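Mandelate racemase/muconate lactonizing protein (Thermobispora bispora, PDB 3VC5) probably catalyses the magnesium-dependent dehydration of D-glucarate to 5-dehydro-4-deoxy-D-glucarate, as a member of the enolase superfamily. Local coordinates at residues A[93-98]-A[140-145]; A[152-157]-A[316-321]. One frame throughout, in Å; residues are numbered along the deposited sequence.

Interaction 1: A[93-98]-A[140-145]; sequences YALHRI and DIQGKA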
loop_
_atom_site.group_PDB
_atom_site.type_symbol
_atom_site.label_atom_id
_atom_site.label_comp_id
_atom_site.label_asym_id
_atom_site.label_seq_id
_atom_site.Cartn_x
_atom_site.Cartn_y
_atom_site.Cartn_z
ATOM N N TYR A 93 -10.883 10.318 -10.424
ATOM C CA TYR A 93 -10.291 8.990 -10.207
ATOM C C TYR A 93 -8.810 9.029 -10.531
ATOM O O TYR A 93 -8.074 8.091 -10.185
ATOM C CB TYR A 93 -10.963 7.911 -11.085
ATOM C CG TYR A 93 -12.389 7.650 -10.687
ATOM C CD1 TYR A 93 -12.703 6.662 -9.764
ATOM C CD2 TYR A 93 -13.430 8.414 -11.222
ATOM C CE1 TYR A 93 -14.044 6.422 -9.375
ATOM C CE2 TYR A 93 -14.749 8.194 -10.839
ATOM C CZ TYR A 93 -15.049 7.204 -9.916
ATOM O OH TYR A 93 -16.368 6.992 -9.553
ATOM N N ALA A 94 -8.372 10.088 -11.206
ATOM C CA ALA A 94 -6.972 10.129 -11.699
ATOM C C ALA A 94 -6.016 10.664 -10.640
ATOM O O ALA A 94 -5.370 11.703 -10.837
ATOM C CB ALA A 94 -6.874 10.959 -12.964
ATOM N N LEU A 95 -5.916 9.929 -9.526
ATOM C CA LEU A 95 -5.153 10.393 -8.378
ATOM C C LEU A 95 -3.667 10.464 -8.683
ATOM O O LEU A 95 -3.004 11.377 -8.202
ATOM C CB LEU A 95 -5.382 9.518 -7.158
ATOM C CG LEU A 95 -6.788 9.580 -6.573
ATOM C CD1 LEU A 95 -6.903 8.638 -5.342
ATOM C CD2 LEU A 95 -7.173 11.000 -6.236
ATOM N N HIS A 96 -3.140 9.520 -9.464
ATOM C CA HIS A 96 -1.722 9.590 -9.837
ATOM C C HIS A 96 -1.439 10.846 -10.657
ATOM O O HIS A 96 -0.434 11.525 -10.445
ATOM C CB HIS A 96 -1.258 8.338 -10.604
ATOM C CG HIS A 96 -1.345 7.062 -9.820
ATOM N ND1 HIS A 96 -0.795 6.909 -8.563
ATOM C CD2 HIS A 96 -1.925 5.873 -10.124
ATOM C CE1 HIS A 96 -1.035 5.682 -8.125
ATOM N NE2 HIS A 96 -1.721 5.033 -9.051
ATOM N N ARG A 97 -2.329 11.158 -11.598
ATOM C CA ARG A 97 -2.160 12.344 -12.420
ATOM C C ARG A 97 -2.285 13.631 -11.588
ATOM O O ARG A 97 -1.531 14.585 -11.781
ATOM C CB ARG A 97 -3.192 12.329 -13.542
ATOM C CG ARG A 97 -2.866 13.230 -14.688
ATOM C CD ARG A 97 -3.717 12.899 -15.947
ATOM N NE ARG A 97 -3.414 13.833 -17.022
ATOM C CZ ARG A 97 -4.204 14.068 -18.065
ATOM N NH1 ARG A 97 -5.362 13.439 -18.172
ATOM N NH2 ARG A 97 -3.836 14.937 -18.997
ATOM N N ILE A 98 -3.265 13.673 -10.689
ATOM C CA ILE A 98 -3.405 14.824 -9.802
ATOM C C ILE A 98 -2.156 14.988 -8.920
ATOM O O ILE A 98 -1.652 16.100 -8.717
ATOM C CB ILE A 98 -4.701 14.691 -8.937
ATOM C CG1 ILE A 98 -5.929 14.818 -9.838
ATOM C CG2 ILE A 98 -4.722 15.712 -7.781
ATOM C CD1 ILE A 98 -7.229 14.368 -9.168
ATOM N N ASP A 140 -14.061 11.690 -1.454
ATOM C CA ASP A 140 -15.442 12.069 -1.038
ATOM C C ASP A 140 -16.358 11.971 -2.271
ATOM O O ASP A 140 -17.421 11.340 -2.230
ATOM C CB ASP A 140 -15.394 13.497 -0.428
ATOM C CG ASP A 140 -16.666 13.926 0.279
ATOM O OD1 ASP A 140 -17.544 13.085 0.605
ATOM O OD2 ASP A 140 -16.752 15.163 0.528
ATOM N N ILE A 141 -15.917 12.549 -3.382
ATOM C CA ILE A 141 -16.682 12.523 -4.639
ATOM C C ILE A 141 -16.848 11.099 -5.196
ATOM O O ILE A 141 -17.949 10.712 -5.621
ATOM C CB ILE A 141 -16.046 13.436 -5.685
ATOM C CG1 ILE A 141 -16.209 14.923 -5.283
ATOM C CG2 ILE A 141 -16.702 13.218 -7.061
ATOM C CD1 ILE A 141 -15.208 15.878 -5.987
ATOM N N GLN A 142 -15.770 10.314 -5.218
ATOM C CA GLN A 142 -15.893 8.921 -5.658
ATOM C C GLN A 142 -16.913 8.149 -4.820
ATOM O O GLN A 142 -17.704 7.367 -5.353
ATOM C CB GLN A 142 -14.548 8.202 -5.602
ATOM C CG GLN A 142 -13.505 8.708 -6.560
ATOM C CD GLN A 142 -12.234 7.886 -6.460
ATOM O OE1 GLN A 142 -12.266 6.687 -6.075
ATOM N NE2 GLN A 142 -11.105 8.514 -6.767
ATOM N N GLY A 143 -16.870 8.322 -3.497
ATOM C CA GLY A 143 -17.860 7.701 -2.626
ATOM C C GLY A 143 -19.279 8.161 -2.959
ATOM O O GLY A 143 -20.214 7.344 -3.022
ATOM N N LYS A 144 -19.467 9.463 -3.154
ATOM C CA LYS A 144 -20.805 9.962 -3.525
ATOM C C LYS A 144 -21.278 9.363 -4.853
ATOM O O LYS A 144 -22.463 9.007 -5.013
ATOM C CB LYS A 144 -20.832 11.482 -3.601
ATOM C CG LYS A 144 -20.633 12.143 -2.242
ATOM C CD LYS A 144 -20.739 13.659 -2.351
ATOM C CE LYS A 144 -20.425 14.358 -1.020
ATOM N NZ LYS A 144 -20.590 15.810 -1.142
ATOM N N ALA A 145 -20.362 9.249 -5.809
ATOM C CA ALA A 145 -20.751 8.708 -7.114
ATOM C C ALA A 145 -21.186 7.248 -6.967
ATOM O O ALA A 145 -22.093 6.798 -7.662
ATOM C CB ALA A 145 -19.607 8.838 -8.147
HETATM O O HOH W 1 -17.118 5.636 -7.427
HETATM O O HOH W 2 -8.791 6.545 -7.986
#
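The side-chain amide of Gln142 lies stacked against the phenol ring of Tyr93, the two planes only 24° apart. Gln142 CD comes within 3.6 Å of Tyr93 CD1, near the rim of the ring rather than its middle. Further back along the glutamine, CG sits over the same face, 4.0 Å from the centroid of the Tyr93 ring, and makes a CH-pi contact. Gln142 gets this far because its chain is extended beyond CG (chi2 -178°), which carries the amide from the helix to the tyrosine backbone. Glutamine suits the place by pairing an apolar stem for the ring with an amide that can hydrogen-bond: NE2 donates to the carbonyl oxygen of Val92. In the N-terminal capping domain of this enolase-superfamily protein, the contact joins helix 123-146 to the turn that leads into helix 95-106. Tyrosine fits because its flat ring offers a face to the glutamine stem while its OH reaches a water, 2.6 Å from Tyr93 OH and in the ring plane, that donates to Gln142 O. A second water donates to Tyr93 O and accepts a longer bond, 3.3 Å, from Gln142 NE2. Lacking both stem and amide, an alanine here is likely to leave Val92 O without this donor and to open a gap over one face of the Tyr93 ring. Ala145 CB, small enough to fit beside the phenol, lies 4.0 Å from Tyr93 OH.

Interaction 2: A[152-157]-A[316-321]; sequences DLLGGK and GGLVRS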
loop_
_atom_site.group_PDB
_atom_site.type_symbol
_atom_site.label_atom_id
_atom_site.label_comp_id
_atom_site.label_asym_id
_atom_site.label_seq_id
_atom_site.Cartn_x
_atom_site.Cartn_y
_atom_site.Cartn_z
ATOM N N ASP A 152 -15.378 2.229 2.114
ATOM C CA ASP A 152 -15.574 1.183 1.085
ATOM C C ASP A 152 -14.568 1.284 -0.080
ATOM O O ASP A 152 -14.303 0.277 -0.767
ATOM C CB ASP A 152 -17.007 1.194 0.540
ATOM C CG ASP A 152 -17.975 0.445 1.424
ATOM O OD1 ASP A 152 -17.536 -0.220 2.409
ATOM O OD2 ASP A 152 -19.190 0.532 1.136
ATOM N N LEU A 153 -14.027 2.487 -0.321
ATOM C CA LEU A 153 -12.971 2.692 -1.322
ATOM C C LEU A 153 -11.624 2.190 -0.820
ATOM O O LEU A 153 -10.667 2.123 -1.576
ATOM C CB LEU A 153 -12.853 4.169 -1.719
ATOM C CG LEU A 153 -14.204 4.854 -2.053
ATOM C CD1 LEU A 153 -14.001 6.371 -2.263
ATOM C CD2 LEU A 153 -14.873 4.198 -3.271
ATOM N N LEU A 154 -11.556 1.871 0.466
ATOM C CA LEU A 154 -10.315 1.453 1.100
ATOM C C LEU A 154 -10.427 0.018 1.590
ATOM O O LEU A 154 -9.623 -0.416 2.431
ATOM C CB LEU A 154 -10.012 2.390 2.289
ATOM C CG LEU A 154 -9.850 3.886 1.954
ATOM C CD1 LEU A 154 -9.699 4.702 3.225
ATOM C CD2 LEU A 154 -8.650 4.114 1.031
ATOM N N GLY A 155 -11.422 -0.722 1.084
ATOM C CA GLY A 155 -11.547 -2.138 1.421
ATOM C C GLY A 155 -12.690 -2.488 2.370
ATOM O O GLY A 155 -12.883 -3.678 2.708
ATOM N N GLY A 156 -13.444 -1.466 2.797
ATOM C CA GLY A 156 -14.579 -1.666 3.717
ATOM C C GLY A 156 -14.144 -1.572 5.177
ATOM O O GLY A 156 -12.997 -1.883 5.510
ATOM N N LYS A 157 -15.030 -1.088 6.045
ATOM C CA LYS A 157 -14.677 -0.945 7.447
ATOM C C LYS A 157 -14.448 -2.302 8.080
ATOM O O LYS A 157 -15.203 -3.265 7.832
ATOM C CB LYS A 157 -15.752 -0.200 8.220
ATOM C CG LYS A 157 -17.072 -0.912 8.325
ATOM C CD LYS A 157 -18.157 0.024 8.898
ATOM C CE LYS A 157 -19.518 -0.704 8.955
ATOM N NZ LYS A 157 -20.581 0.081 9.614
ATOM N N GLY A 316 0.301 12.132 2.687
ATOM C CA GLY A 316 -0.172 12.215 1.304
ATOM C C GLY A 316 -1.537 11.628 1.029
ATOM O O GLY A 316 -1.796 11.148 -0.094
ATOM N N GLY A 317 -2.451 11.739 1.990
ATOM C CA GLY A 317 -3.816 11.302 1.734
ATOM C C GLY A 317 -4.146 9.928 2.279
ATOM O O GLY A 317 -3.277 9.225 2.850
ATOM N N LEU A 318 -5.405 9.515 2.100
ATOM C CA LEU A 318 -5.838 8.266 2.694
ATOM C C LEU A 318 -5.212 7.010 2.059
ATOM O O LEU A 318 -4.800 6.076 2.762
ATOM C CB LEU A 318 -7.365 8.158 2.697
ATOM C CG LEU A 318 -8.088 9.423 3.190
ATOM C CD1 LEU A 318 -9.559 9.085 3.355
ATOM C CD2 LEU A 318 -7.513 9.939 4.529
ATOM N N VAL A 319 -5.207 6.946 0.734
ATOM C CA VAL A 319 -4.642 5.773 0.080
ATOM C C VAL A 319 -3.153 5.604 0.381
ATOM O O VAL A 319 -2.734 4.489 0.773
ATOM C CB VAL A 319 -4.908 5.798 -1.447
ATOM C CG1 VAL A 319 -4.251 4.605 -2.111
ATOM C CG2 VAL A 319 -6.399 5.785 -1.680
ATOM N N ARG A 320 -2.364 6.677 0.259
ATOM C CA ARG A 320 -0.927 6.563 0.572
ATOM C C ARG A 320 -0.729 6.146 2.037
ATOM O O ARG A 320 0.139 5.318 2.348
ATOM C CB ARG A 320 -0.171 7.856 0.266
ATOM C CG ARG A 320 0.107 8.093 -1.225
ATOM C CD ARG A 320 0.862 9.378 -1.534
ATOM N NE ARG A 320 2.118 9.615 -0.799
ATOM C CZ ARG A 320 3.339 9.432 -1.306
ATOM N NH1 ARG A 320 3.463 8.960 -2.541
ATOM N NH2 ARG A 320 4.433 9.709 -0.573
ATOM N N SER A 321 -1.563 6.685 2.918
ATOM C CA SER A 321 -1.477 6.321 4.345
ATOM C C SER A 321 -1.761 4.830 4.513
ATOM O O SER A 321 -1.088 4.152 5.309
ATOM C CB SER A 321 -2.421 7.158 5.198
ATOM O OG SER A 321 -2.026 8.521 5.197
#
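With CG anti to its carbonyl carbon (chi1 -60°) and chi2 extended at 174°, Leu154 directs its two methyls at the first turn of helix 318-330. Val319 answers with CG2, likewise anti to the carbonyl carbon. The contact joins the turn after helix 150-153 to a helix of the C-terminal barrel domain of the enolase-superfamily fold. The branches divide the work: Leu154 CD2 meets Val319 CG2 at 3.9 Å, the two side chains crossing at a slant, and Leu154 CD1 lies 4.2 Å from Leu318 CB. Branched aliphatic residues suit a join that has no hydrogen bond across it. Gly155 and Gly156 continue the turn after Leu154 with positive phi, where a side chain would press against the preceding carbonyl oxygen. Glu135 of helix 123-146 takes up the backbone N-H groups of Leu318 and Val319, one on each carboxylate oxygen. At the N-cap, Gly317 O is gripped twice by Ser321, whose N and OG approach from opposite faces of the carbonyl plane, the OG at 2.8 Å from Gly317 O and tilted 32° from that plane.

How the interactions relate
Both segments of interaction 1 come earlier in the chain than either segment of interaction 2, and their centres lie about 12 Å apart, on the same side of the chain's centre. Helix 123-146 and helix 150-153 follow one another and link the two, and the two contacts also touch directly: Leu153 CD1 packs on Gln142 CB at 3.8 Å. Glu135 of helix 123-146 serves both neighbourhoods, touching Leu95 and bonding to the start of helix 318-330. Interaction 1 stays inside the N-terminal domain, whereas interaction 2 ties the turn after helix 150-153 to helix 318-330 of the barrel domain. Both also reach the second subunit: His96 makes a weak hydrogen bond to Leu154 O of the neighbouring chain.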